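PDB 1HDF: spherulin-3A from Physarum polycephalum, which serves as a structural protein of the beta/gamma-crystallin family and binds two calcium ions per chain. Local coordinates for residues 34-48 / 85-97. Numbering follows the deposited sequence.
With CA (calcium ion), chain D; CA (calcium ion), chain C.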
loop_
_atom_site.group_PDB
_atom_site.type_symbol
_atom_site.label_atom_id
_atom_site.label_comp_id
_atom_site.label_asym_id
_atom_site.label_seq_id
_atom_site.Cartn_x
_atom_site.Cartn_y
_atom_site.Cartn_z
ATOM N N VAL A 34 -8.560 0.754 -7.055
ATOM C CA VAL A 34 -9.889 0.308 -6.664
ATOM C C VAL A 34 -10.188 -0.885 -7.558
ATOM O O VAL A 34 -10.482 -0.708 -8.740
ATOM C CB VAL A 34 -10.943 1.415 -6.893
ATOM C CG1 VAL A 34 -12.345 0.895 -6.540
ATOM C CG2 VAL A 34 -10.595 2.640 -6.050
ATOM N N TYR A 35 -10.101 -2.093 -6.999
ATOM C CA TYR A 35 -10.324 -3.314 -7.783
ATOM C C TYR A 35 -11.773 -3.666 -8.052
ATOM O O TYR A 35 -12.056 -4.602 -8.802
ATOM C CB TYR A 35 -9.609 -4.509 -7.139
ATOM C CG TYR A 35 -10.127 -4.895 -5.772
ATOM C CD1 TYR A 35 -11.286 -5.658 -5.627
ATOM C CD2 TYR A 35 -9.459 -4.489 -4.618
ATOM C CE1 TYR A 35 -11.767 -6.011 -4.358
ATOM C CE2 TYR A 35 -9.930 -4.829 -3.349
ATOM C CZ TYR A 35 -11.078 -5.588 -3.222
ATOM O OH TYR A 35 -11.525 -5.926 -1.963
ATOM N N ASP A 36 -12.694 -2.922 -7.451
ATOM C CA ASP A 36 -14.119 -3.165 -7.678
ATOM C C ASP A 36 -14.946 -1.926 -7.348
ATOM O O ASP A 36 -15.209 -1.630 -6.184
ATOM C CB ASP A 36 -14.620 -4.346 -6.846
ATOM C CG ASP A 36 -15.949 -4.889 -7.353
ATOM O OD1 ASP A 36 -16.655 -4.173 -8.100
ATOM O OD2 ASP A 36 -16.299 -6.035 -6.999
ATOM N N PHE A 37 -15.346 -1.208 -8.390
ATOM C CA PHE A 37 -16.149 0.000 -8.253
ATOM C C PHE A 37 -17.466 -0.286 -7.533
ATOM O O PHE A 37 -18.198 0.632 -7.158
ATOM C CB PHE A 37 -16.417 0.595 -9.636
ATOM C CG PHE A 37 -15.305 1.460 -10.149
ATOM C CD1 PHE A 37 -13.986 1.220 -9.782
ATOM C CD2 PHE A 37 -15.577 2.525 -10.996
ATOM C CE1 PHE A 37 -12.952 2.034 -10.249
ATOM C CE2 PHE A 37 -14.553 3.343 -11.469
ATOM C CZ PHE A 37 -13.236 3.096 -11.091
ATOM N N ARG A 38 -17.753 -1.570 -7.345
ATOM C CA ARG A 38 -18.962 -2.002 -6.657
ATOM C C ARG A 38 -18.871 -1.694 -5.167
ATOM O O ARG A 38 -19.882 -1.676 -4.467
ATOM C CB ARG A 38 -19.153 -3.508 -6.828
ATOM C CG ARG A 38 -20.254 -3.916 -7.770
ATOM C CD ARG A 38 -19.821 -3.894 -9.197
ATOM N NE ARG A 38 -20.015 -5.193 -9.833
ATOM C CZ ARG A 38 -19.306 -6.280 -9.552
ATOM N NH1 ARG A 38 -18.347 -6.231 -8.643
ATOM N NH2 ARG A 38 -19.558 -7.419 -10.183
ATOM N N SER A 39 -17.654 -1.475 -4.684
ATOM C CA SER A 39 -17.434 -1.188 -3.274
ATOM C C SER A 39 -17.900 0.215 -2.922
ATOM O O SER A 39 -17.991 0.562 -1.744
ATOM C CB SER A 39 -15.950 -1.346 -2.926
ATOM O OG SER A 39 -15.144 -0.505 -3.733
ATOM N N VAL A 40 -18.182 1.018 -3.947
ATOM C CA VAL A 40 -18.659 2.393 -3.756
ATOM C C VAL A 40 -20.058 2.491 -4.367
ATOM O O VAL A 40 -20.232 2.334 -5.572
ATOM C CB VAL A 40 -17.723 3.415 -4.450
ATOM C CG1 VAL A 40 -18.234 4.835 -4.221
ATOM C CG2 VAL A 40 -16.301 3.267 -3.918
ATOM N N SER A 41 -21.058 2.737 -3.525
ATOM C CA SER A 41 -22.442 2.828 -3.981
ATOM C C SER A 41 -22.644 3.753 -5.181
ATOM O O SER A 41 -22.273 4.933 -5.148
ATOM C CB SER A 41 -23.345 3.285 -2.830
ATOM O OG SER A 41 -24.720 3.142 -3.174
ATOM N N GLY A 42 -23.235 3.203 -6.236
ATOM C CA GLY A 42 -23.510 3.968 -7.441
ATOM C C GLY A 42 -22.330 4.356 -8.321
ATOM O O GLY A 42 -22.497 5.147 -9.245
ATOM N N LEU A 43 -21.148 3.802 -8.060
ATOM C CA LEU A 43 -19.958 4.136 -8.840
ATOM C C LEU A 43 -19.821 3.265 -10.078
ATOM O O LEU A 43 -19.465 3.746 -11.156
ATOM C CB LEU A 43 -18.700 3.961 -7.987
ATOM C CG LEU A 43 -17.450 4.798 -8.283
ATOM C CD1 LEU A 43 -16.231 4.076 -7.714
ATOM C CD2 LEU A 43 -17.277 5.013 -9.766
ATOM N N ASN A 44 -20.100 1.979 -9.920
ATOM C CA ASN A 44 -19.973 1.034 -11.021
ATOM C C ASN A 44 -20.799 1.369 -12.250
ATOM O O ASN A 44 -21.969 1.734 -12.152
ATOM C CB ASN A 44 -20.352 -0.375 -10.569
ATOM C CG ASN A 44 -19.880 -1.437 -11.547
ATOM O OD1 ASN A 44 -20.555 -2.440 -11.778
ATOM N ND2 ASN A 44 -18.700 -1.221 -12.122
ATOM N N ASP A 45 -20.168 1.226 -13.408
ATOM C CA ASP A 45 -20.796 1.460 -14.697
ATOM C C ASP A 45 -21.537 2.776 -14.923
ATOM O O ASP A 45 -22.516 2.793 -15.664
ATOM C CB ASP A 45 -21.742 0.297 -15.017
ATOM C CG ASP A 45 -21.004 -1.020 -15.206
ATOM O OD1 ASP A 45 -19.773 -0.982 -15.417
ATOM O OD2 ASP A 45 -21.652 -2.089 -15.162
ATOM N N VAL A 46 -21.089 3.872 -14.311
ATOM C CA VAL A 46 -21.758 5.161 -14.533
ATOM C C VAL A 46 -20.827 6.292 -14.964
ATOM O O VAL A 46 -21.292 7.353 -15.368
ATOM C CB VAL A 46 -22.530 5.652 -13.276
ATOM C CG1 VAL A 46 -23.477 4.549 -12.780
ATOM C CG2 VAL A 46 -21.555 6.097 -12.194
ATOM N N VAL A 47 -19.520 6.063 -14.882
ATOM C CA VAL A 47 -18.537 7.083 -15.243
ATOM C C VAL A 47 -18.581 7.466 -16.726
ATOM O O VAL A 47 -18.586 6.606 -17.600
ATOM C CB VAL A 47 -17.104 6.623 -14.864
ATOM C CG1 VAL A 47 -16.081 7.677 -15.260
ATOM C CG2 VAL A 47 -17.032 6.371 -13.368
ATOM N N SER A 48 -18.603 8.766 -16.999
ATOM C CA SER A 48 -18.662 9.246 -18.370
ATOM C C SER A 48 -17.529 10.186 -18.773
ATOM O O SER A 48 -17.250 10.326 -19.959
ATOM C CB SER A 48 -20.013 9.913 -18.614
ATOM O OG SER A 48 -21.052 8.961 -18.440
ATOM N N ARG A 85 -13.792 6.324 -26.156
ATOM C CA ARG A 85 -12.817 5.263 -25.915
ATOM C C ARG A 85 -13.525 3.929 -25.655
ATOM O O ARG A 85 -12.927 2.998 -25.124
ATOM C CB ARG A 85 -11.925 5.612 -24.716
ATOM C CG ARG A 85 -11.281 6.998 -24.774
ATOM C CD ARG A 85 -10.450 7.193 -26.046
ATOM N NE ARG A 85 -9.329 6.256 -26.145
ATOM C CZ ARG A 85 -8.211 6.327 -25.423
ATOM N NH1 ARG A 85 -8.036 7.297 -24.530
ATOM N NH2 ARG A 85 -7.258 5.424 -25.596
ATOM N N ASN A 86 -14.802 3.851 -26.027
ATOM C CA ASN A 86 -15.605 2.642 -25.854
ATOM C C ASN A 86 -15.757 2.226 -24.400
ATOM O O ASN A 86 -15.956 1.042 -24.112
ATOM C CB ASN A 86 -14.990 1.472 -26.625
ATOM C CG ASN A 86 -14.795 1.782 -28.084
ATOM O OD1 ASN A 86 -15.760 1.972 -28.827
ATOM N ND2 ASN A 86 -13.535 1.842 -28.509
ATOM N N LEU A 87 -15.684 3.186 -23.485
ATOM C CA LEU A 87 -15.813 2.852 -22.073
ATOM C C LEU A 87 -16.805 3.691 -21.280
ATOM O O LEU A 87 -16.610 3.920 -20.085
ATOM C CB LEU A 87 -14.437 2.911 -21.404
ATOM C CG LEU A 87 -13.476 1.791 -21.808
ATOM C CD1 LEU A 87 -12.099 2.025 -21.192
ATOM C CD2 LEU A 87 -14.046 0.461 -21.360
ATOM N N ASN A 88 -17.868 4.148 -21.928
ATOM C CA ASN A 88 -18.872 4.947 -21.229
ATOM C C ASN A 88 -19.722 4.012 -20.366
ATOM O O ASN A 88 -20.059 2.903 -20.789
ATOM C CB ASN A 88 -19.759 5.680 -22.235
ATOM C CG ASN A 88 -20.686 6.692 -21.575
ATOM O OD1 ASN A 88 -21.793 6.933 -22.051
ATOM N ND2 ASN A 88 -20.231 7.296 -20.483
ATOM N N ASP A 89 -20.057 4.455 -19.156
ATOM C CA ASP A 89 -20.863 3.656 -18.226
ATOM C C ASP A 89 -20.452 2.186 -18.213
ATOM O O ASP A 89 -21.302 1.308 -18.353
ATOM C CB ASP A 89 -22.353 3.737 -18.590
ATOM C CG ASP A 89 -22.882 5.154 -18.579
ATOM O OD1 ASP A 89 -22.399 5.967 -17.763
ATOM O OD2 ASP A 89 -23.794 5.448 -19.380
ATOM N N ALA A 90 -19.166 1.908 -18.036
ATOM C CA ALA A 90 -18.719 0.517 -18.043
ATOM C C ALA A 90 -17.501 0.208 -17.190
ATOM O O ALA A 90 -17.159 -0.962 -17.007
ATOM C CB ALA A 90 -18.462 0.073 -19.475
ATOM N N ILE A 91 -16.841 1.240 -16.673
ATOM C CA ILE A 91 -15.652 1.030 -15.855
ATOM C C ILE A 91 -16.026 0.368 -14.540
ATOM O O ILE A 91 -16.986 0.775 -13.880
ATOM C CB ILE A 91 -14.927 2.363 -15.585
ATOM C CG1 ILE A 91 -14.473 2.973 -16.916
ATOM C CG2 ILE A 91 -13.719 2.133 -14.681
ATOM C CD1 ILE A 91 -13.854 4.339 -16.785
ATOM N N SER A 92 -15.273 -0.659 -14.162
ATOM C CA SER A 92 -15.562 -1.379 -12.932
ATOM C C SER A 92 -14.362 -1.552 -12.007
ATOM O O SER A 92 -14.478 -2.157 -10.946
ATOM C CB SER A 92 -16.170 -2.739 -13.266
ATOM O OG SER A 92 -17.358 -2.588 -14.032
ATOM N N SER A 93 -13.210 -1.030 -12.421
ATOM C CA SER A 93 -11.992 -1.082 -11.613
ATOM C C SER A 93 -10.999 -0.082 -12.200
ATOM O O SER A 93 -11.133 0.338 -13.348
ATOM C CB SER A 93 -11.388 -2.501 -11.574
ATOM O OG SER A 93 -10.972 -2.958 -12.846
HETATM N N MSE A 94 -10.007 0.308 -11.413
HETATM C CA MSE A 94 -9.048 1.277 -11.892
HETATM C C MSE A 94 -7.781 1.278 -11.053
HETATM O O MSE A 94 -7.826 1.015 -9.855
HETATM C CB MSE A 94 -9.698 2.669 -11.883
HETATM C CG MSE A 94 -8.781 3.817 -12.271
HETATM SE SE MSE A 94 -9.713 5.515 -12.480
HETATM C CE MSE A 94 -9.852 6.004 -10.624
ATOM N N ILE A 95 -6.657 1.552 -11.708
ATOM C CA ILE A 95 -5.350 1.632 -11.062
ATOM C C ILE A 95 -4.825 3.057 -11.227
ATOM O O ILE A 95 -4.808 3.601 -12.338
ATOM C CB ILE A 95 -4.321 0.661 -11.709
ATOM C CG1 ILE A 95 -4.649 -0.785 -11.329
ATOM C CG2 ILE A 95 -2.918 1.003 -11.241
ATOM C CD1 ILE A 95 -3.764 -1.816 -11.991
ATOM N N VAL A 96 -4.420 3.667 -10.121
ATOM C CA VAL A 96 -3.876 5.020 -10.156
ATOM C C VAL A 96 -2.428 4.907 -9.706
ATOM O O VAL A 96 -2.155 4.525 -8.567
ATOM C CB VAL A 96 -4.630 5.970 -9.199
ATOM C CG1 VAL A 96 -4.015 7.357 -9.266
ATOM C CG2 VAL A 96 -6.114 6.024 -9.564
ATOM N N ALA A 97 -1.503 5.224 -10.606
ATOM C CA ALA A 97 -0.082 5.129 -10.295
ATOM C C ALA A 97 0.648 6.438 -10.552
ATOM O O ALA A 97 0.390 7.126 -11.541
ATOM C CB ALA A 97 0.549 4.005 -11.110
HETATM CA CA CA D . -18.367 -2.921 -16.152
HETATM CA CA CA C . -22.612 8.124 -16.993
HETATM O O HOH W 1 -20.119 -4.411 -14.865
HETATM O O HOH W 2 -17.297 4.179 -17.630
HETATM O O HOH W 3 -24.305 8.798 -18.895
HETATM O O HOH W 4 -24.613 7.280 -15.781
HETATM O O HOH W 5 -18.334 -5.657 -16.173
HETATM O O HOH W 6 -19.617 -3.375 -18.592
#
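Phe37 lays its ring along the backbone of Ile91 to Met94, and this is the tight end of the contact. CG stands anti to the carbonyl carbon (chi1 -84°), which turns the ring inward: one face takes Ser93 N, 3.5 Å above the plane near the rim, and the opposite face takes Leu43 CD1. Farther out, CE2 meets Ile91 CG2 at 3.5 Å and CZ reaches Met94 CB, while Leu17 of strand 15-18 adds to the same buried cluster. With the ring cut back to an alanine, a gap would probably open between Leu43 and the 91-94 backbone, and Ile91 CG2 and Met94 CB would lose their aromatic neighbour. Backbone bonds frame the ring: Phe37 N gives a straight bond to Ser92 O, and Val34 pairs with Met94 in both directions, joining the short strand 33-34 to strand 93-98.

Toward the calcium ions, packing gives way to polar atoms and water. Asp45 OD1, Ala90 O and Ser92 OG bind one ion, completed by the backbone carbonyl of Lys62 and three waters; Asn44 ND2 donates to Ser92 OG at 2.7 Å, with the hydroxyl in its amide plane, and so steadies that ligand. The other ion repeats the scheme with the segments exchanged: Asp89 OD1 binds the calcium at 2.3 Å, beside Val46 O, Ser48 OG, the carbonyl oxygen of Lys19 and two waters, and Asn88 ND2 holds Ser48 OG at 2.8 Å. Between the sites, Asp45 N bonds to Ile91 O and Asp89 N to Val47 O, while a water links Val47 O, Leu87 O and Ala90 N. Each segment thus lends its aspartate to the site whose serine belongs to the other, the paired double-calcium site characteristic of calcium-binding beta/gamma-crystallin domains built from two Greek keys.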